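Local coordinates for TSSL1 (Pseudomonas aeruginosa, PDB 4B62), which probably ties the type VI secretion system to the cell wall, this piece being its C-terminal, OmpA-like peptidoglycan-binding module, at residues Val40-Asp45 against Pro61-Ile66; Gly75-Thr80 against Ile149-Glu154; Ser83-Ile88 against Ala133-Ala138; Ser95-Ser100 against Gly125-Glu130. One frame throughout, in Å; residues are numbered along the deposited sequence.

In the fold
From the N terminus, contact 1 comes first: it closes a short, mostly irregular connection and lays helix 60-72 on strand 37-43. The chain then enters contact 2, where strand 77-82 pairs with the last strand, 146-152, and so closes a loop of nearly 70 residues. Contact 3 lies inside that loop and contact 4 inside contact 3, so these three nest without crossing. Contacts 1 and 2 meet at Ile-149, since strands 37-43 and 146-152 are neighbours in the sheet. Contacts 3 and 4 share one end of the domain, with centres about 11 Å apart; contact 3 joins two loops there and contact 4 sets one of them on helix 96-115. Contact 2 lies on the opposite side of the chain's centre from contact 3.

Contact 1: residues Val40-Asp45 against Pro61-Ile66; sequences VTIRGD and PLLLRI
Ile-42 on strand 40-43 faces Leu-62, Leu-63 and Ile-66 on helix 61-66, and Val-40 extends the same face to Ile-66. The strand and helix segments run antiparallel, at 176°, with axes 11.9 Å apart, so side chains alone bridge the gap.

All the contacts are between aliphatic groups. Ile-42 uses two branches. Ile-42 and Leu-62 slide past each other in opposite directions, with Ile-42 CG2, anti to the backbone N, 4.0 Å from Leu-62 CD2. The other branch reaches further into the interface, where Ile-42 CD1 lies 4.3 Å from Leu-63 CD2 and points tip to tip at the CD1 of Ile-66. The very short approach of those two methyls is doubtful, because Ile-66 occupies two conformations. Val-40 passes Ile-66 in the opposite direction, its CG1 4.2 Å from Ile-66 CD1.

Beyond the contact, Arg-65 forms a salt bridge with Asp-23. Val-40 and Ile-42 bond through their backbones to Ile-149 and Val-147 of strand 146-152.

With only buried, branched hydrocarbon between them, helix and sheet are held here by shape and the exclusion of water, without directional bonds.

Contact 2: residues Gly75-Thr80 against Ile149-Glu154; sequences GQVLVT and ITVFAE. With EDO (1,2-ethanediol), chain B.
The ring of Phe-152 turns its edge to segment 75-80: Gln-76 O, Val-77 N and Leu-78 CB all lie near the ring plane, with Leu-78 CB 4.0 Å from Phe-152 CE2. On one face, offset toward the rim, sits the CG2 of Thr-150, two residues back in the chain. The ring thus lies over the face of the sheet that carries Leu-78 and Thr-150, its rim turned to segment 75-80.

The backbones form an antiparallel ladder. Leu-78 and Thr-150 are a hydrogen-bonded pair, with Thr-150 N 2.7 Å from Leu-78 O and Leu-78 N 2.9 Å from Thr-150 O. Phe-152 N adds a nearly straight bond (175°) to Gln-76 O. Beyond it the CA of Gly-75 makes a CA-H...O contact of 3.2 Å with Phe-152 O, and a water joins Gln-76 N to Ala-153 O.

Val-77 packs on the face turned from Leu-78: its CG1 lies 3.7 Å from Ile-149 CG2, its CG2 near Val-151. Thr-150 OG1 hydrogen-bonds a 1,2-ethanediol, probably from the crystallisation liquor, which Arg-37 also holds.

Strand 77-82 pairs on its other side with strand 121-125, strand 146-152 with strand 37-43; helix 96-115 packs on Val-79 and Ile-149.

Contact 3: residues Ser83-Ile88 against Ala133-Ala138; sequences SDNRPI and ATNASA
Two asparagine side chains, Asn-85 and Asn-135, lie stacked flat against each other without hydrogen bonding to one another. Their amide planes are only 22° apart, and the chains slide past in opposite directions, so that Asn-85 OD1 rests 3.2 Å from Asn-135 CB and close to its CG. Asn-85 reaches this place because its CG stands between the backbone N and the carbonyl carbon (chi1 70°).

The polar ends of Asn-135 are served from other directions. Asn-135 OD1 accepts a hydrogen bond from Asn-144 ND2 and lies 3.2 Å from Asp-84 CB. Asn-135 ND2 donates to a water 2.9 Å away, and that water makes a weak bond to Ser-83 O. Asn-135 O accepts from Arg-141 NH1. Arg-86 NH2 comes within 3.0 Å of Asn-135 O at an angle too poor for a hydrogen bond; two like-charged guanidinium groups therefore meet near one carbonyl, whose negative end probably eases their proximity.

The loop 83-88 is held mainly by Asp-84. Asp-84 OD1 accepts from Arg-86 N at 2.9 Å, the amide arriving from above the carboxylate plane, and also from Asn-96 ND2, while Asp-84 OD2 forms a salt bridge with Arg-145. Arg-86 NE makes a weak bond to Asn-85 OD1.

The stacked asparagines are the middle residues of two turns: Asn-85 of the Asx turn at Asp-84, Asn-135 of the ST turn in which Thr-134 OG1 accepts from Ala-136 N, just before Ser-137 caps helix 138-144. The two turns join loops at one end of an OmpA-like domain, the loop after strand 77-82 and the loop leading into helix 138-144.

Contact 4: residues Ser95-Ser100 against Gly125-Glu130; sequences SNWKLS and GRSDTE
A type II' beta turn, Arg-126 to Thr-129, packs against the first turns of helix 96-115, with Ser-127 lying on Trp-97 and Ser-100. The positive phi of Ser-127 (44°), at the second position of the turn, belongs to this turn type.

Ser-100 OG accepts from Ser-127 N at 3.0 Å and donates to Trp-97 O of its own helix at 2.8 Å. Its oxygen, placed between the backbone N and the carbonyl carbon (chi1 76°), can serve the helix and the turn together.

Ser-127 CB sits 3.5 Å from Trp-97 CA and near the indole plane at its rim; Trp-97 NE1 makes a weak, bent bond of 3.4 Å to Gly-125 O, just before the turn.

Within the turn, Arg-126 O is gripped twice, by the backbone N and the hydroxyl of Thr-129; Thr-129 OG1 lies 2.7 Å from Arg-126 O. The Arg-126 guanidinium meets the syn lone pair of Glu-130 OE1 nearly in plane, with Arg-126 NH1 3.0 Å from that oxygen, and also pairs with Glu-124. Ser-95 caps the helix, its OG accepting from Lys-98 N.

The turn continues from strand 121-125 and makes backbone hydrogen bonds to Gly-81 at the end of strand 77-82 and to Ser-83 in the loop that follows; Arg-126 lies over Thr-80 and His-82 of strand 77-82, and Asn-96 ties the helix start to Asp-84.

Contact 1: residues Val40-Asp45 against Pro61-Ile66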
# COMPACT_ATOMS: atom_id res chain seq x y z
N VAL A 40 4.60 1.47 -5.65
CA VAL A 40 3.75 0.29 -5.81
C VAL A 40 2.38 0.63 -5.26
O VAL A 40 2.23 0.93 -4.07
CB VAL A 40 4.32 -0.92 -5.06
CG1 VAL A 40 3.46 -2.15 -5.33
CG2 VAL A 40 5.77 -1.17 -5.43
N THR A 41 1.38 0.65 -6.14
CA THR A 41 -0.00 0.91 -5.75
C THR A 41 -0.73 -0.43 -5.59
O THR A 41 -0.69 -1.27 -6.49
CB THR A 41 -0.74 1.77 -6.77
OG1 THR A 41 -0.09 3.04 -6.89
CG2 THR A 41 -2.19 2.00 -6.37
N ILE A 42 -1.36 -0.60 -4.43
CA ILE A 42 -2.10 -1.82 -4.13
C ILE A 42 -3.49 -1.43 -3.63
O ILE A 42 -3.62 -0.75 -2.61
CB ILE A 42 -1.39 -2.68 -3.06
CG1 ILE A 42 0.09 -2.84 -3.36
CG2 ILE A 42 -2.10 -4.03 -2.93
CD1 ILE A 42 0.84 -3.74 -2.41
N ARG A 43 -4.54 -1.84 -4.35
CA ARG A 43 -5.90 -1.63 -3.88
C ARG A 43 -6.05 -2.29 -2.50
O ARG A 43 -5.52 -3.40 -2.26
CB ARG A 43 -6.93 -2.25 -4.84
CG ARG A 43 -7.17 -1.58 -6.20
CD ARG A 43 -8.29 -2.36 -6.89
NE ARG A 43 -8.83 -1.85 -8.15
CZ ARG A 43 -8.35 -2.11 -9.36
NH1 ARG A 43 -7.26 -2.86 -9.52
NH2 ARG A 43 -8.95 -1.61 -10.44
N GLY A 44 -6.80 -1.65 -1.62
CA GLY A 44 -7.08 -2.23 -0.30
C GLY A 44 -7.68 -3.62 -0.39
O GLY A 44 -7.41 -4.46 0.46
N ASP A 45 -8.49 -3.86 -1.42
CA ASP A 45 -9.15 -5.16 -1.59
C ASP A 45 -8.15 -6.31 -1.77
O ASP A 45 -8.51 -7.46 -1.57
CB ASP A 45 -10.10 -5.17 -2.81
CG ASP A 45 -11.10 -4.03 -2.81
OD1 ASP A 45 -11.67 -3.69 -1.75
OD2 ASP A 45 -11.32 -3.47 -3.90
N PRO A 61 1.25 -13.20 1.45
CA PRO A 61 2.33 -13.45 0.50
C PRO A 61 2.56 -12.30 -0.49
O PRO A 61 3.68 -12.11 -0.95
CB PRO A 61 1.89 -14.73 -0.19
CG PRO A 61 1.07 -15.44 0.83
CD PRO A 61 0.30 -14.34 1.51
N LEU A 62 1.52 -11.54 -0.82
CA LEU A 62 1.70 -10.37 -1.69
C LEU A 62 2.66 -9.37 -1.05
O LEU A 62 3.61 -8.89 -1.69
CB LEU A 62 0.36 -9.72 -2.02
CG LEU A 62 0.41 -8.39 -2.78
CD1 LEU A 62 1.16 -8.53 -4.10
CD2 LEU A 62 -1.00 -7.85 -3.03
N LEU A 63 2.44 -9.06 0.23
CA LEU A 63 3.36 -8.16 0.93
C LEU A 63 4.73 -8.79 1.10
O LEU A 63 5.73 -8.09 1.10
CB LEU A 63 2.80 -7.71 2.27
CG LEU A 63 1.72 -6.65 2.23
CD1 LEU A 63 1.44 -6.19 3.64
CD2 LEU A 63 2.13 -5.45 1.37
N LEU A 64 4.79 -10.10 1.27
CA LEU A 64 6.08 -10.77 1.33
C LEU A 64 6.89 -10.57 0.04
O LEU A 64 8.09 -10.33 0.10
CB LEU A 64 5.91 -12.26 1.64
CG LEU A 64 7.20 -13.05 1.84
CD1 LEU A 64 8.05 -12.46 2.94
CD2 LEU A 64 6.82 -14.49 2.14
N ARG A 65 6.24 -10.64 -1.12
CA ARG A 65 6.93 -10.40 -2.39
C ARG A 65 7.45 -8.97 -2.48
O ARG A 65 8.53 -8.72 -3.04
CB ARG A 65 6.02 -10.72 -3.57
CG ARG A 65 5.70 -12.20 -3.64
CD ARG A 65 5.00 -12.58 -4.91
NE ARG A 65 3.62 -12.13 -4.98
CZ ARG A 65 2.58 -12.77 -4.46
NH1 ARG A 65 2.76 -13.86 -3.72
NH2 ARG A 65 1.36 -12.29 -4.66
N ILE A 66 6.69 -8.03 -1.92
CA ILE A 66 7.18 -6.66 -1.87
C ILE A 66 8.38 -6.56 -0.94
O ILE A 66 9.38 -5.94 -1.29
CB ILE A 66 6.05 -5.68 -1.54
CG1 ILE A 66 5.11 -5.65 -2.74
CG2 ILE A 66 6.61 -4.29 -1.25
CD1 ILE A 66 3.74 -5.14 -2.44

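Contact 2: residues Gly75-Thr80 against Ile149-Glu154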
# COMPACT_ATOMS: atom_id res chain seq x y z
N GLY A 75 16.36 1.53 -0.43
CA GLY A 75 15.93 2.89 -0.14
C GLY A 75 14.95 2.96 1.03
O GLY A 75 14.33 1.96 1.42
N GLN A 76 14.83 4.16 1.59
CA GLN A 76 13.78 4.49 2.54
C GLN A 76 12.40 4.21 1.91
O GLN A 76 12.26 4.28 0.68
CB GLN A 76 13.88 5.98 2.90
CG GLN A 76 12.99 6.46 4.04
CD GLN A 76 13.44 6.00 5.40
OE1 GLN A 76 14.58 5.58 5.58
NE2 GLN A 76 12.55 6.11 6.38
N VAL A 77 11.40 3.90 2.74
CA VAL A 77 10.08 3.56 2.24
C VAL A 77 9.00 4.36 2.94
O VAL A 77 8.96 4.45 4.17
CB VAL A 77 9.78 2.05 2.39
CG1 VAL A 77 8.38 1.74 1.87
CG2 VAL A 77 10.81 1.25 1.62
N LEU A 78 8.12 4.96 2.14
CA LEU A 78 6.93 5.67 2.62
C LEU A 78 5.69 4.88 2.18
O LEU A 78 5.59 4.47 1.02
CB LEU A 78 6.89 7.08 2.03
CG LEU A 78 5.59 7.87 2.22
CD1 LEU A 78 5.41 8.28 3.68
CD2 LEU A 78 5.54 9.07 1.28
N VAL A 79 4.76 4.68 3.12
CA VAL A 79 3.49 4.07 2.81
C VAL A 79 2.38 5.09 3.07
O VAL A 79 2.21 5.53 4.21
CB VAL A 79 3.23 2.80 3.65
CG1 VAL A 79 1.95 2.12 3.18
CG2 VAL A 79 4.41 1.85 3.58
N THR A 80 1.64 5.45 2.03
CA THR A 80 0.47 6.30 2.21
C THR A 80 -0.79 5.45 2.04
O THR A 80 -0.84 4.55 1.20
CB THR A 80 0.44 7.50 1.25
OG1 THR A 80 0.38 7.05 -0.11
CG2 THR A 80 1.68 8.38 1.46
N ILE A 149 3.07 2.43 -1.87
CA ILE A 149 4.33 2.11 -1.22
C ILE A 149 5.45 2.71 -2.08
O ILE A 149 5.70 2.25 -3.19
CB ILE A 149 4.52 0.60 -1.08
CG1 ILE A 149 3.37 -0.02 -0.28
CG2 ILE A 149 5.85 0.27 -0.41
CD1 ILE A 149 3.30 -1.53 -0.35
N THR A 150 6.11 3.74 -1.57
CA THR A 150 7.16 4.43 -2.31
C THR A 150 8.50 4.01 -1.75
O THR A 150 8.75 4.19 -0.56
CB THR A 150 6.99 5.95 -2.19
OG1 THR A 150 5.78 6.36 -2.83
CG2 THR A 150 8.15 6.69 -2.83
N VAL A 151 9.36 3.47 -2.61
CA VAL A 151 10.76 3.23 -2.24
C VAL A 151 11.59 4.27 -2.97
O VAL A 151 11.49 4.45 -4.19
CB VAL A 151 11.26 1.78 -2.54
CG1 VAL A 151 11.29 1.47 -4.01
CG2 VAL A 151 12.65 1.58 -1.95
N PHE A 152 12.42 4.94 -2.20
CA PHE A 152 13.33 5.95 -2.71
C PHE A 152 14.65 5.32 -3.15
O PHE A 152 14.91 4.16 -2.92
CB PHE A 152 13.57 6.99 -1.61
CG PHE A 152 12.32 7.73 -1.22
CD1 PHE A 152 11.93 8.86 -1.92
CD2 PHE A 152 11.53 7.32 -0.16
CE1 PHE A 152 10.79 9.56 -1.57
CE2 PHE A 152 10.38 8.01 0.20
CZ PHE A 152 10.01 9.13 -0.50
N ALA A 153 15.50 6.10 -3.80
CA ALA A 153 16.79 5.60 -4.27
C ALA A 153 17.66 5.05 -3.14
O ALA A 153 17.70 5.61 -2.04
CB ALA A 153 17.54 6.70 -4.99
N GLU A 154 18.37 3.95 -3.41
CA GLU A 154 19.30 3.39 -2.43
C GLU A 154 20.52 4.30 -2.29
O GLU A 154 20.92 4.65 -1.17
CB GLU A 154 19.73 1.96 -2.81
CG GLU A 154 20.66 1.33 -1.78
CD GLU A 154 21.08 -0.10 -2.10
OE1 GLU A 154 20.28 -0.86 -2.70
OE2 GLU A 154 22.22 -0.45 -1.71
C1 EDO B . 4.25 9.01 -3.88
O1 EDO B . 5.65 8.79 -4.11
C2 EDO B . 3.63 10.02 -4.85
O2 EDO B . 3.75 9.56 -6.20
O HOH W 1 16.43 6.24 0.39

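Contact 3: residues Ser83-Ile88 against Ala133-Ala138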
# COMPACT_ATOMS: atom_id res chain seq x y z
N SER A 83 -8.56 6.25 1.37
CA SER A 83 -9.92 5.76 1.41
C SER A 83 -10.68 6.27 0.20
O SER A 83 -10.20 7.13 -0.55
CB SER A 83 -10.64 6.24 2.67
OG SER A 83 -10.77 7.65 2.67
N ASP A 84 -11.89 5.76 0.04
CA ASP A 84 -12.90 6.39 -0.81
C ASP A 84 -13.60 7.47 0.05
O ASP A 84 -13.09 7.82 1.11
CB ASP A 84 -13.86 5.33 -1.37
CG ASP A 84 -14.55 4.54 -0.30
OD1 ASP A 84 -14.68 5.04 0.84
OD2 ASP A 84 -14.96 3.39 -0.62
N ASN A 85 -14.75 7.97 -0.39
CA ASN A 85 -15.52 8.95 0.40
C ASN A 85 -16.80 8.37 1.01
O ASN A 85 -17.73 9.11 1.35
CB ASN A 85 -15.84 10.18 -0.46
CG ASN A 85 -16.84 9.88 -1.55
OD1 ASN A 85 -17.17 8.72 -1.81
ND2 ASN A 85 -17.36 10.92 -2.18
N ARG A 86 -16.81 7.05 1.18
CA ARG A 86 -17.98 6.30 1.66
C ARG A 86 -17.57 5.44 2.85
O ARG A 86 -17.36 4.24 2.70
CB ARG A 86 -18.54 5.38 0.57
CG ARG A 86 -18.72 6.02 -0.78
CD ARG A 86 -19.69 7.18 -0.81
NE ARG A 86 -19.82 7.71 -2.17
CZ ARG A 86 -20.75 7.35 -3.06
NH1 ARG A 86 -21.69 6.46 -2.76
NH2 ARG A 86 -20.75 7.91 -4.27
N PRO A 87 -17.43 6.06 4.02
CA PRO A 87 -16.93 5.32 5.18
C PRO A 87 -17.84 4.18 5.64
O PRO A 87 -19.07 4.29 5.60
CB PRO A 87 -16.86 6.39 6.27
CG PRO A 87 -17.90 7.37 5.88
CD PRO A 87 -17.82 7.43 4.39
N ILE A 88 -17.21 3.08 6.06
CA ILE A 88 -17.87 1.98 6.74
C ILE A 88 -17.34 2.04 8.17
O ILE A 88 -16.39 1.34 8.52
CB ILE A 88 -17.54 0.62 6.07
CG1 ILE A 88 -17.91 0.62 4.58
CG2 ILE A 88 -18.28 -0.53 6.75
CD1 ILE A 88 -17.36 -0.56 3.81
N ALA A 133 -9.28 8.10 -8.81
CA ALA A 133 -10.45 7.70 -9.56
C ALA A 133 -11.66 8.44 -9.03
O ALA A 133 -11.62 9.05 -7.96
CB ALA A 133 -10.66 6.20 -9.37
N THR A 134 -12.75 8.38 -9.77
CA THR A 134 -14.03 8.82 -9.22
C THR A 134 -14.48 7.98 -8.02
O THR A 134 -14.22 6.78 -7.97
CB THR A 134 -15.14 8.81 -10.28
OG1 THR A 134 -16.35 9.36 -9.74
CG2 THR A 134 -15.41 7.41 -10.82
N ASN A 135 -15.15 8.63 -7.08
CA ASN A 135 -15.89 7.94 -6.03
C ASN A 135 -17.35 7.68 -6.40
O ASN A 135 -18.12 7.17 -5.58
CB ASN A 135 -15.79 8.69 -4.70
CG ASN A 135 -14.44 8.52 -4.04
OD1 ASN A 135 -14.00 7.40 -3.81
ND2 ASN A 135 -13.78 9.63 -3.74
N ALA A 136 -17.73 8.02 -7.63
CA ALA A 136 -19.12 7.93 -8.06
C ALA A 136 -19.50 6.57 -8.62
O ALA A 136 -20.62 6.40 -9.10
CB ALA A 136 -19.43 9.01 -9.07
N SER A 137 -18.59 5.61 -8.59
CA SER A 137 -18.90 4.22 -8.95
C SER A 137 -18.23 3.30 -7.95
O SER A 137 -17.22 3.65 -7.35
CB SER A 137 -18.34 3.89 -10.34
OG SER A 137 -16.92 4.02 -10.39
N ALA A 138 -18.75 2.08 -7.83
CA ALA A 138 -18.14 1.12 -6.93
C ALA A 138 -16.72 0.79 -7.36
O ALA A 138 -15.81 0.70 -6.52
CB ALA A 138 -18.99 -0.15 -6.82
O HOH W 2 -11.13 9.84 -2.49

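Contact 4: residues Ser95-Ser100 against Gly125-Glu130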
# COMPACT_ATOMS: atom_id res chain seq x y z
N SER A 95 -13.60 6.45 11.36
CA SER A 95 -13.60 7.30 10.17
C SER A 95 -12.79 6.64 9.07
O SER A 95 -11.95 5.73 9.31
CB SER A 95 -12.99 8.67 10.47
OG SER A 95 -11.60 8.56 10.79
N ASN A 96 -13.03 7.11 7.85
CA ASN A 96 -12.18 6.73 6.74
C ASN A 96 -10.74 7.20 6.96
O ASN A 96 -9.80 6.52 6.56
CB ASN A 96 -12.73 7.27 5.41
CG ASN A 96 -13.37 6.19 4.54
OD1 ASN A 96 -13.13 5.00 4.72
ND2 ASN A 96 -14.16 6.62 3.56
N TRP A 97 -10.55 8.36 7.60
CA TRP A 97 -9.21 8.81 7.92
C TRP A 97 -8.48 7.77 8.78
O TRP A 97 -7.37 7.35 8.45
CB TRP A 97 -9.19 10.18 8.62
CG TRP A 97 -7.81 10.48 8.99
CD1 TRP A 97 -6.82 10.97 8.17
CD2 TRP A 97 -7.18 10.21 10.25
NE1 TRP A 97 -5.64 11.01 8.84
CE2 TRP A 97 -5.83 10.58 10.12
CE3 TRP A 97 -7.64 9.73 11.49
CZ2 TRP A 97 -4.92 10.46 11.17
CZ3 TRP A 97 -6.73 9.62 12.53
CH2 TRP A 97 -5.39 9.98 12.36
N LYS A 98 -9.13 7.32 9.85
CA LYS A 98 -8.47 6.40 10.74
C LYS A 98 -8.19 5.08 10.05
O LYS A 98 -7.11 4.51 10.23
CB LYS A 98 -9.27 6.19 12.02
CG LYS A 98 -8.50 5.38 13.06
CD LYS A 98 -7.32 6.17 13.62
CE LYS A 98 -6.32 5.31 14.39
NZ LYS A 98 -6.90 4.84 15.67
N LEU A 99 -9.13 4.59 9.25
CA LEU A 99 -8.88 3.37 8.50
C LEU A 99 -7.68 3.53 7.55
O LEU A 99 -6.83 2.62 7.45
CB LEU A 99 -10.13 2.94 7.73
CG LEU A 99 -10.01 1.61 6.99
CD1 LEU A 99 -9.79 0.45 7.95
CD2 LEU A 99 -11.25 1.41 6.11
N SER A 100 -7.59 4.68 6.88
CA SER A 100 -6.51 4.90 5.92
C SER A 100 -5.15 4.94 6.65
O SER A 100 -4.16 4.42 6.14
CB SER A 100 -6.77 6.19 5.12
OG SER A 100 -6.50 7.39 5.84
N GLY A 125 -1.80 8.29 6.81
CA GLY A 125 -3.15 8.19 6.33
C GLY A 125 -3.57 9.51 5.71
O GLY A 125 -3.42 10.58 6.31
N ARG A 126 -4.11 9.42 4.50
CA ARG A 126 -4.52 10.60 3.73
C ARG A 126 -6.00 10.64 3.42
O ARG A 126 -6.46 11.46 2.61
CB ARG A 126 -3.67 10.69 2.48
CG ARG A 126 -2.23 10.87 2.88
CD ARG A 126 -1.41 11.38 1.75
NE ARG A 126 -0.04 11.62 2.19
CZ ARG A 126 0.96 11.81 1.35
NH1 ARG A 126 0.74 11.76 0.05
NH2 ARG A 126 2.19 12.03 1.81
N SER A 127 -6.75 9.73 4.05
CA SER A 127 -8.22 9.63 3.90
C SER A 127 -8.61 9.76 2.44
O SER A 127 -8.04 9.05 1.61
CB SER A 127 -9.04 10.55 4.85
OG SER A 127 -9.00 11.92 4.51
N ASP A 128 -9.59 10.61 2.12
CA ASP A 128 -10.13 10.73 0.75
C ASP A 128 -9.58 11.93 -0.02
O ASP A 128 -10.15 12.34 -1.03
CB ASP A 128 -11.66 10.77 0.80
CG ASP A 128 -12.20 12.01 1.48
OD1 ASP A 128 -11.43 12.74 2.14
OD2 ASP A 128 -13.42 12.27 1.37
N THR A 129 -8.46 12.46 0.45
CA THR A 129 -7.97 13.75 -0.06
C THR A 129 -7.20 13.65 -1.36
O THR A 129 -6.97 14.66 -2.01
CB THR A 129 -7.03 14.42 0.96
OG1 THR A 129 -5.86 13.63 1.20
CG2 THR A 129 -7.77 14.73 2.27
N GLU A 130 -6.77 12.44 -1.72
CA GLU A 130 -5.90 12.17 -2.84
C GLU A 130 -6.46 11.03 -3.70
O GLU A 130 -5.83 9.99 -3.86
CB GLU A 130 -4.49 11.86 -2.33
CG GLU A 130 -3.86 13.08 -1.69
CD GLU A 130 -2.44 12.89 -1.20
OE1 GLU A 130 -1.86 11.79 -1.38
OE2 GLU A 130 -1.90 13.89 -0.65